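Local coordinates for protein cellulosomal scaffoldin (Bacteroides cellulosolvens, PDB 2XBT) that probably binds cellulose, as a family 3b carbohydrate-binding module that forms one domain of a much longer secreted scaffoldin of the cellulosome, at residues I47-T52 with D130-G135; N17-S22 with V125-D130. One frame throughout, in Å; residues are numbered along the deposited sequence.

Contact 1 of 2, residues I47-T52 with D130-G135. With NO3 (nitrate ion), chain B.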
ATOM      1  N   ILE A  47       3.380  -4.351  -1.494  1.00 20.41           N
ATOM      2  CA  ILE A  47       2.828  -3.048  -1.818  1.00 18.23           C
ATOM      3  C   ILE A  47       3.847  -2.006  -1.424  1.00 17.98           C
ATOM      4  O   ILE A  47       4.458  -2.119  -0.364  1.00 18.56           O
ATOM      5  CB  ILE A  47       1.534  -2.823  -1.056  1.00 18.80           C
ATOM      6  CG1 ILE A  47       0.512  -3.869  -1.493  1.00 17.23           C
ATOM      7  CG2 ILE A  47       0.983  -1.406  -1.328  1.00 17.56           C
ATOM      8  CD1 ILE A  47      -0.735  -3.905  -0.621  1.00 17.38           C
ATOM      9  N   ARG A  48       4.060  -1.004  -2.275  1.00 16.65           N
ATOM     10  CA  ARG A  48       5.008   0.050  -1.917  1.00 17.23           C
ATOM     11  C   ARG A  48       4.331   1.397  -1.917  1.00 15.26           C
ATOM     12  O   ARG A  48       3.629   1.758  -2.864  1.00 17.05           O
ATOM     13  CB  ARG A  48       6.202   0.082  -2.872  1.00 18.87           C
ATOM     14  CG  ARG A  48       7.023  -1.199  -2.848  1.00 18.55           C
ATOM     15  CD  ARG A  48       8.181  -1.139  -3.840  1.00 21.12           C
ATOM     16  NE  ARG A  48       9.068  -2.273  -3.632  1.00 23.91           N
ATOM     17  CZ  ARG A  48      10.279  -2.413  -4.158  1.00 31.44           C
ATOM     18  NH1 ARG A  48      10.794  -1.474  -4.939  1.00 31.12           N
ATOM     19  NH2 ARG A  48      10.987  -3.499  -3.883  1.00 33.13           N
ATOM     20  N   TYR A  49       4.560   2.134  -0.837  1.00 17.67           N
ATOM     21  CA  TYR A  49       4.065   3.484  -0.664  1.00 16.27           C
ATOM     22  C   TYR A  49       5.318   4.328  -0.587  1.00 15.06           C
ATOM     23  O   TYR A  49       6.145   4.128   0.297  1.00 15.43           O
ATOM     24  CB  TYR A  49       3.309   3.591   0.658  1.00 17.18           C
ATOM     25  CG  TYR A  49       2.632   4.924   0.899  1.00 18.42           C
ATOM     26  CD1 TYR A  49       1.275   5.096   0.631  1.00 18.41           C
ATOM     27  CD2 TYR A  49       3.342   6.005   1.418  1.00 19.35           C
ATOM     28  CE1 TYR A  49       0.643   6.314   0.866  1.00 17.68           C
ATOM     29  CE2 TYR A  49       2.721   7.230   1.654  1.00 16.20           C
ATOM     30  CZ  TYR A  49       1.373   7.378   1.376  1.00 18.84           C
ATOM     31  OH  TYR A  49       0.721   8.577   1.611  1.00 21.72           O
ATOM     32  N   PHE A  50       5.452   5.253  -1.529  1.00 17.37           N
ATOM     33  CA  PHE A  50       6.692   6.008  -1.706  1.00 19.08           C
ATOM     34  C   PHE A  50       6.584   7.356  -1.025  1.00 19.68           C
ATOM     35  O   PHE A  50       5.541   8.010  -1.097  1.00 18.48           O
ATOM     36  CB  PHE A  50       6.971   6.211  -3.180  1.00 16.99           C
ATOM     37  CG  PHE A  50       7.045   4.916  -3.953  1.00 19.11           C
ATOM     38  CD1 PHE A  50       8.240   4.221  -4.029  1.00 20.07           C
ATOM     39  CD2 PHE A  50       5.928   4.418  -4.596  1.00 19.00           C
ATOM     40  CE1 PHE A  50       8.326   3.025  -4.739  1.00 20.18           C
ATOM     41  CE2 PHE A  50       5.993   3.206  -5.310  1.00 18.80           C
ATOM     42  CZ  PHE A  50       7.206   2.524  -5.378  1.00 20.21           C
ATOM     43  N   TYR A  51       7.662   7.764  -0.369  1.00 18.68           N
ATOM     44  CA  TYR A  51       7.616   8.969   0.452  1.00 21.30           C
ATOM     45  C   TYR A  51       8.992   9.603   0.595  1.00 21.61           C
ATOM     46  O   TYR A  51      10.002   9.040   0.188  1.00 20.05           O
ATOM     47  CB  TYR A  51       7.054   8.658   1.848  1.00 21.26           C
ATOM     48  CG  TYR A  51       7.996   7.838   2.716  1.00 21.60           C
ATOM     49  CD1 TYR A  51       8.810   8.449   3.652  1.00 20.14           C
ATOM     50  CD2 TYR A  51       8.069   6.444   2.590  1.00 22.03           C
ATOM     51  CE1 TYR A  51       9.674   7.705   4.451  1.00 21.80           C
ATOM     52  CE2 TYR A  51       8.932   5.692   3.382  1.00 18.08           C
ATOM     53  CZ  TYR A  51       9.727   6.333   4.309  1.00 25.50           C
ATOM     54  OH  TYR A  51      10.586   5.611   5.101  1.00 22.96           O
ATOM     55  N   THR A  52       9.015  10.778   1.209  1.00 20.68           N
ATOM     56  CA  THR A  52      10.244  11.533   1.361  1.00 23.37           C
ATOM     57  C   THR A  52      10.555  11.647   2.829  1.00 27.06           C
ATOM     58  O   THR A  52       9.700  12.036   3.632  1.00 25.85           O
ATOM     59  CB  THR A  52      10.108  12.953   0.800  1.00 25.16           C
ATOM     60  OG1 THR A  52       9.960  12.897  -0.619  1.00 26.04           O
ATOM     61  CG2 THR A  52      11.344  13.787   1.162  1.00 29.64           C
ATOM     62  N   ASP A 130       5.227  13.667  -0.227  1.00 26.18           N
ATOM     63  CA  ASP A 130       5.297  12.221  -0.410  1.00 23.09           C
ATOM     64  C   ASP A 130       4.650  11.840  -1.726  1.00 19.49           C
ATOM     65  O   ASP A 130       3.476  12.134  -1.957  1.00 20.50           O
ATOM     66  CB  ASP A 130       4.600  11.487   0.734  1.00 20.82           C
ATOM     67  CG  ASP A 130       5.300  11.666   2.054  1.00 24.15           C
ATOM     68  OD1 ASP A 130       6.525  11.928   2.072  1.00 23.77           O
ATOM     69  OD2 ASP A 130       4.624  11.521   3.084  1.00 23.03           O
ATOM     70  N   TYR A 131       5.423  11.173  -2.582  1.00 19.12           N
ATOM     71  CA  TYR A 131       4.950  10.726  -3.892  1.00 20.27           C
ATOM     72  C   TYR A 131       3.589  10.021  -3.841  1.00 17.76           C
ATOM     73  O   TYR A 131       2.689  10.291  -4.655  1.00 17.52           O
ATOM     74  CB  TYR A 131       6.006   9.786  -4.495  1.00 18.98           C
ATOM     75  CG  TYR A 131       5.660   9.222  -5.864  1.00 21.50           C
ATOM     76  CD1 TYR A 131       6.012   9.899  -7.021  1.00 17.71           C
ATOM     77  CD2 TYR A 131       4.995   8.017  -5.996  1.00 19.13           C
ATOM     78  CE1 TYR A 131       5.709   9.401  -8.266  1.00 20.84           C
ATOM     79  CE2 TYR A 131       4.689   7.509  -7.244  1.00 18.24           C
ATOM     80  CZ  TYR A 131       5.049   8.213  -8.377  1.00 21.91           C
ATOM     81  OH  TYR A 131       4.737   7.725  -9.621  1.00 21.55           O
ATOM     82  N   SER A 132       3.434   9.102  -2.897  1.00 16.40           N
ATOM     83  CA  SER A 132       2.234   8.270  -2.865  1.00 19.78           C
ATOM     84  C   SER A 132       1.028   8.952  -2.222  1.00 19.92           C
ATOM     85  O   SER A 132      -0.093   8.442  -2.296  1.00 20.30           O
ATOM     86  CB  SER A 132       2.525   6.921  -2.194  1.00 17.32           C
ATOM     87  OG  SER A 132       3.371   6.113  -3.012  1.00 19.19           O
ATOM     88  N   TYR A 133       1.243  10.103  -1.588  1.00 18.09           N
ATOM     89  CA  TYR A 133       0.100  10.792  -0.968  1.00 19.47           C
ATOM     90  C   TYR A 133      -0.788  11.420  -2.040  1.00 18.41           C
ATOM     91  O   TYR A 133      -0.336  12.279  -2.805  1.00 22.14           O
ATOM     92  CB  TYR A 133       0.552  11.869   0.016  1.00 18.17           C
ATOM     93  CG  TYR A 133      -0.609  12.663   0.599  1.00 23.28           C
ATOM     94  CD1 TYR A 133      -1.503  12.076   1.493  1.00 22.78           C
ATOM     95  CD2 TYR A 133      -0.814  13.995   0.244  1.00 24.31           C
ATOM     96  CE1 TYR A 133      -2.588  12.814   2.030  1.00 23.20           C
ATOM     97  CE2 TYR A 133      -1.879  14.735   0.768  1.00 23.44           C
ATOM     98  CZ  TYR A 133      -2.760  14.144   1.655  1.00 26.92           C
ATOM     99  OH  TYR A 133      -3.810  14.881   2.169  1.00 29.28           O
ATOM    100  N   PRO A 134      -2.057  11.015  -2.088  1.00 20.44           N
ATOM    101  CA  PRO A 134      -2.929  11.443  -3.188  1.00 24.80           C
ATOM    102  C   PRO A 134      -3.824  12.628  -2.845  1.00 25.52           C
ATOM    103  O   PRO A 134      -4.696  12.983  -3.653  1.00 30.61           O
ATOM    104  CB  PRO A 134      -3.814  10.221  -3.396  1.00 23.01           C
ATOM    105  CG  PRO A 134      -3.977   9.661  -1.981  1.00 26.80           C
ATOM    106  CD  PRO A 134      -2.756  10.091  -1.172  1.00 21.56           C
ATOM    107  N   GLY A 135      -3.626  13.231  -1.684  1.00 24.75           N
ATOM    108  CA  GLY A 135      -4.560  14.237  -1.214  1.00 26.97           C
ATOM    109  C   GLY A 135      -5.573  13.531  -0.338  1.00 31.52           C
ATOM    110  O   GLY A 135      -5.411  12.341  -0.047  1.00 25.49           O
TER
HETATM  111  N   NO3 B1161      13.610  -3.559  -6.026  1.00 47.55           N
HETATM  112  O1  NO3 B1161      13.359  -4.808  -6.604  1.00 54.57           O
HETATM  113  O2  NO3 B1161      14.099  -3.484  -4.713  1.00 50.62           O
HETATM  114  O3  NO3 B1161      13.369  -2.393  -6.765  1.00 50.14           O
HETATM  115  O   HOH W   1       2.132  10.245   2.898  1.00 20.94           O
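Ser132 is bonded twice to Phe50 on strand 45-51. Phe50 N gives its hydrogen to Ser132 OG (2.7 Å, 167°), while Ser132 N returns one to Phe50 O (3.0 Å), so a loop residue stands in for a strand neighbour. Serine suits the place because its hydroxyl can accept from Phe50 N and also bond Leu145 O, giving this buried group two partners. Further along, Thr52 N points almost straight at Asp130 OD1 (2.9 Å, 174°), meeting the anti side some way out of the carboxylate plane. The other oxygen, Asp130 OD2, receives a hydrogen from a water (2.8 Å) that in turn accepts one from Tyr49 OH.

Packing fills in round these bonds. Tyr49 has CG anti to its own nitrogen (chi1 -175°), which turns one ring face to Ser132: CB of Ser132 sits 3.5 Å from the Tyr49 ring centroid, directly over the face, as a CH-pi contact. With an alanine here in place of the tyrosine, Ser132 CB is likely to lose the ring face it packs on, and the water bound to Asp130 OD2 its link to the strand. Phe50 and Tyr131 run side by side with nearly perpendicular ring planes, and Phe50 CB comes within 3.9 Å of Tyr131 CD2; the Tyr131 hydroxyl reaches on to Thr158 O.

Asp130 to Tyr133 form a type I beta turn, and Tyr49 also packs on Ile26 and Met28 of strand 22-34. The loop is thus fastened to the central strand of one sheet of the CBM3 beta-sandwich, with Tyr49 on the side turned to the other sheet.

Contact 2 of 2, residues N17-S22 with V125-D130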
ATOM      1  N   ASN A  17      -8.621   8.037   4.996  1.00 32.68           N
ATOM      2  CA  ASN A  17      -9.480   8.643   5.997  1.00 36.27           C
ATOM      3  C   ASN A  17      -9.594  10.149   5.793  1.00 36.85           C
ATOM      4  O   ASN A  17      -9.808  10.897   6.748  1.00 44.92           O
ATOM      5  CB  ASN A  17      -8.945   8.345   7.400  1.00 38.61           C
ATOM      6  CG  ASN A  17      -9.031   6.870   7.758  1.00 47.93           C
ATOM      7  OD1 ASN A  17      -9.755   6.105   7.114  1.00 46.16           O
ATOM      8  ND2 ASN A  17      -8.300   6.465   8.799  1.00 48.16           N
ATOM      9  N   GLY A  18      -9.436  10.586   4.548  1.00 33.98           N
ATOM     10  CA  GLY A  18      -9.481  12.001   4.215  1.00 36.71           C
ATOM     11  C   GLY A  18      -8.305  12.809   4.744  1.00 34.50           C
ATOM     12  O   GLY A  18      -8.340  14.043   4.729  1.00 32.72           O
ATOM     13  N   ALA A  19      -7.259  12.127   5.205  1.00 29.86           N
ATOM     14  CA  ALA A  19      -6.089  12.815   5.748  1.00 27.77           C
ATOM     15  C   ALA A  19      -5.618  13.987   4.882  1.00 31.19           C
ATOM     16  O   ALA A  19      -5.568  13.896   3.651  1.00 31.97           O
ATOM     17  CB  ALA A  19      -4.948  11.848   5.983  1.00 27.75           C
ATOM     18  N   ALA A  20      -5.274  15.091   5.542  1.00 29.49           N
ATOM     19  CA  ALA A  20      -4.758  16.274   4.857  1.00 30.93           C
ATOM     20  C   ALA A  20      -3.249  16.175   4.669  1.00 29.17           C
ATOM     21  O   ALA A  20      -2.596  15.323   5.263  1.00 28.15           O
ATOM     22  CB  ALA A  20      -5.098  17.529   5.652  1.00 36.90           C
ATOM     23  N   ALA A  21      -2.687  17.067   3.865  1.00 31.53           N
ATOM     24  CA  ALA A  21      -1.244  17.083   3.672  1.00 30.41           C
ATOM     25  C   ALA A  21      -0.515  17.147   5.013  1.00 25.19           C
ATOM     26  O   ALA A  21       0.490  16.484   5.214  1.00 27.08           O
ATOM     27  CB  ALA A  21      -0.845  18.247   2.791  1.00 31.34           C
ATOM     28  N   SER A  22      -1.021  17.965   5.929  1.00 27.10           N
ATOM     29  CA  SER A  22      -0.455  18.038   7.258  1.00 24.82           C
ATOM     30  C   SER A  22      -1.203  17.066   8.169  1.00 30.52           C
ATOM     31  O   SER A  22      -2.406  17.217   8.386  1.00 36.05           O
ATOM     32  CB  SER A  22      -0.572  19.471   7.790  1.00 34.68           C
ATOM     33  OG  SER A  22       0.381  19.705   8.806  1.00 38.37           O
ATOM     34  N   VAL A 125       3.816  14.689  10.065  1.00 32.92           N
ATOM     35  CA  VAL A 125       4.307  14.409   8.740  1.00 32.12           C
ATOM     36  C   VAL A 125       3.772  15.450   7.772  1.00 33.05           C
ATOM     37  O   VAL A 125       2.616  15.859   7.867  1.00 29.83           O
ATOM     38  CB  VAL A 125       3.847  13.008   8.293  1.00 34.22           C
ATOM     39  CG1 VAL A 125       4.431  11.951   9.207  1.00 30.25           C
ATOM     40  CG2 VAL A 125       2.324  12.934   8.287  1.00 34.56           C
ATOM     41  N   ASP A 126       4.621  15.900   6.858  1.00 32.24           N
ATOM     42  CA  ASP A 126       4.171  16.720   5.745  1.00 33.85           C
ATOM     43  C   ASP A 126       4.080  15.827   4.514  1.00 37.16           C
ATOM     44  O   ASP A 126       5.089  15.513   3.876  1.00 35.99           O
ATOM     45  CB  ASP A 126       5.145  17.869   5.483  1.00 37.24           C
ATOM     46  CG  ASP A 126       4.840  18.610   4.189  1.00 38.72           C
ATOM     47  OD1 ASP A 126       3.664  18.632   3.766  1.00 43.63           O
ATOM     48  OD2 ASP A 126       5.779  19.171   3.592  1.00 49.41           O
ATOM     49  N   GLN A 127       2.868  15.418   4.181  1.00 32.67           N
ATOM     50  CA  GLN A 127       2.680  14.444   3.123  1.00 28.87           C
ATOM     51  C   GLN A 127       2.664  15.120   1.767  1.00 31.79           C
ATOM     52  O   GLN A 127       2.627  14.448   0.742  1.00 27.15           O
ATOM     53  CB  GLN A 127       1.375  13.702   3.352  1.00 29.91           C
ATOM     54  CG  GLN A 127       1.207  13.238   4.781  1.00 28.73           C
ATOM     55  CD  GLN A 127       0.045  12.288   4.934  1.00 27.86           C
ATOM     56  OE1 GLN A 127       0.196  11.092   4.746  1.00 23.98           O
ATOM     57  NE2 GLN A 127      -1.125  12.818   5.253  1.00 27.47           N
ATOM     58  N   SER A 128       2.697  16.454   1.751  1.00 34.43           N
ATOM     59  CA  SER A 128       2.677  17.165   0.473  1.00 35.24           C
ATOM     60  C   SER A 128       3.920  16.791  -0.307  1.00 32.27           C
ATOM     61  O   SER A 128       3.935  16.887  -1.530  1.00 30.76           O
ATOM     62  CB  SER A 128       2.604  18.687   0.656  1.00 37.03           C
ATOM     63  OG  SER A 128       3.819  19.202   1.171  1.00 37.78           O
ATOM     64  N   ASN A 129       4.954  16.360   0.410  1.00 25.72           N
ATOM     65  CA  ASN A 129       6.192  15.908  -0.223  1.00 29.65           C
ATOM     66  C   ASN A 129       6.308  14.402  -0.439  1.00 25.40           C
ATOM     67  O   ASN A 129       7.378  13.907  -0.779  1.00 27.72           O
ATOM     68  CB  ASN A 129       7.399  16.359   0.588  1.00 31.80           C
ATOM     69  CG  ASN A 129       7.785  17.773   0.280  1.00 44.41           C
ATOM     70  OD1 ASN A 129       7.916  18.142  -0.891  1.00 46.26           O
ATOM     71  ND2 ASN A 129       7.942  18.591   1.322  1.00 44.71           N
ATOM     72  N   ASP A 130       5.227  13.667  -0.227  1.00 26.18           N
ATOM     73  CA  ASP A 130       5.297  12.221  -0.410  1.00 23.09           C
ATOM     74  C   ASP A 130       4.650  11.840  -1.726  1.00 19.49           C
ATOM     75  O   ASP A 130       3.476  12.134  -1.957  1.00 20.50           O
ATOM     76  CB  ASP A 130       4.600  11.487   0.734  1.00 20.82           C
ATOM     77  CG  ASP A 130       5.300  11.666   2.054  1.00 24.15           C
ATOM     78  OD1 ASP A 130       6.525  11.928   2.072  1.00 23.77           O
ATOM     79  OD2 ASP A 130       4.624  11.521   3.084  1.00 23.03           O
TER
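An antiparallel beta bridge between Ser22 and Asp126, followed by an Asx turn, defines this meeting of two surface segments. Ser22 and Asp126 form a non-hydrogen-bonded pair, their CA atoms 5.0 Å apart and their side chains on the same face. Backbone bonds flank the pair: Gln127 N donates to Ala21 O (2.8 Å, 169°), and Val125 pairs with Ser23 on the other side.

Gln127 adds a second grip through its side chain. Its NE2 donates to Ala20 O at 2.9 Å; the acceptor lies near the amide plane, but the hydrogen bond is bent, its N-H...O angle 140°. With CG anti to the carbonyl carbon (chi1 -47°) and the chain extended beyond it, the side chain runs along the 17-22 loop, and NE2 comes to 4.0 Å from Ala19 CB. A glutamine fits here because it is long enough to reach one peptide beyond the bond made by its own backbone, and its amide can donate to a carbonyl. Ala21 is small enough for the segments to come close, its CB resting 4.1 Å from Ser128 CB.

Asp126 shapes the chain after the bridge. Its OD1 takes hydrogens from Ser128 OG (2.7 Å), on the syn side, and from Ser128 N (3.1 Å), which approaches from above the carboxylate plane. The bond from Ser128 N makes the Asx turn; that from Ser128 OG reinforces it. Asp130 N then bonds back to Gln127 O.

Gln127, the buried residue here, packs on Ser23 and Ile26 of strand 22-34 and on Tyr49 of strand 45-51. Short strand 125-126 borders the beginning of strand 22-34, and after the exposed Ser128 and Asn129 the chain reaches buried Asp130, which touches Tyr51 of strand 45-51.

From the N terminus the order is 17-22, 47-52, 125-130 and 130-135, so the two contacts alternate and their loops cross rather than nest. Contact 2 closes a loop of 102 residues, returning the chain to the start of strand 22-34. Contact 1 closes one of 77 residues, from strand 45-51 to 130-135, which continues directly from 125-130, with Asp130 shared between the two. A probable hydrogen bond from Thr52 OG1 to Asn129 O, at 2.8 Å, stitches them further; another probable one, Tyr133 OH to Ala19 O, is unusually short at 2.5 Å. The continuous run 125-135 thereby ties the sheet containing strand 22-34 to the sheet containing strand 45-51.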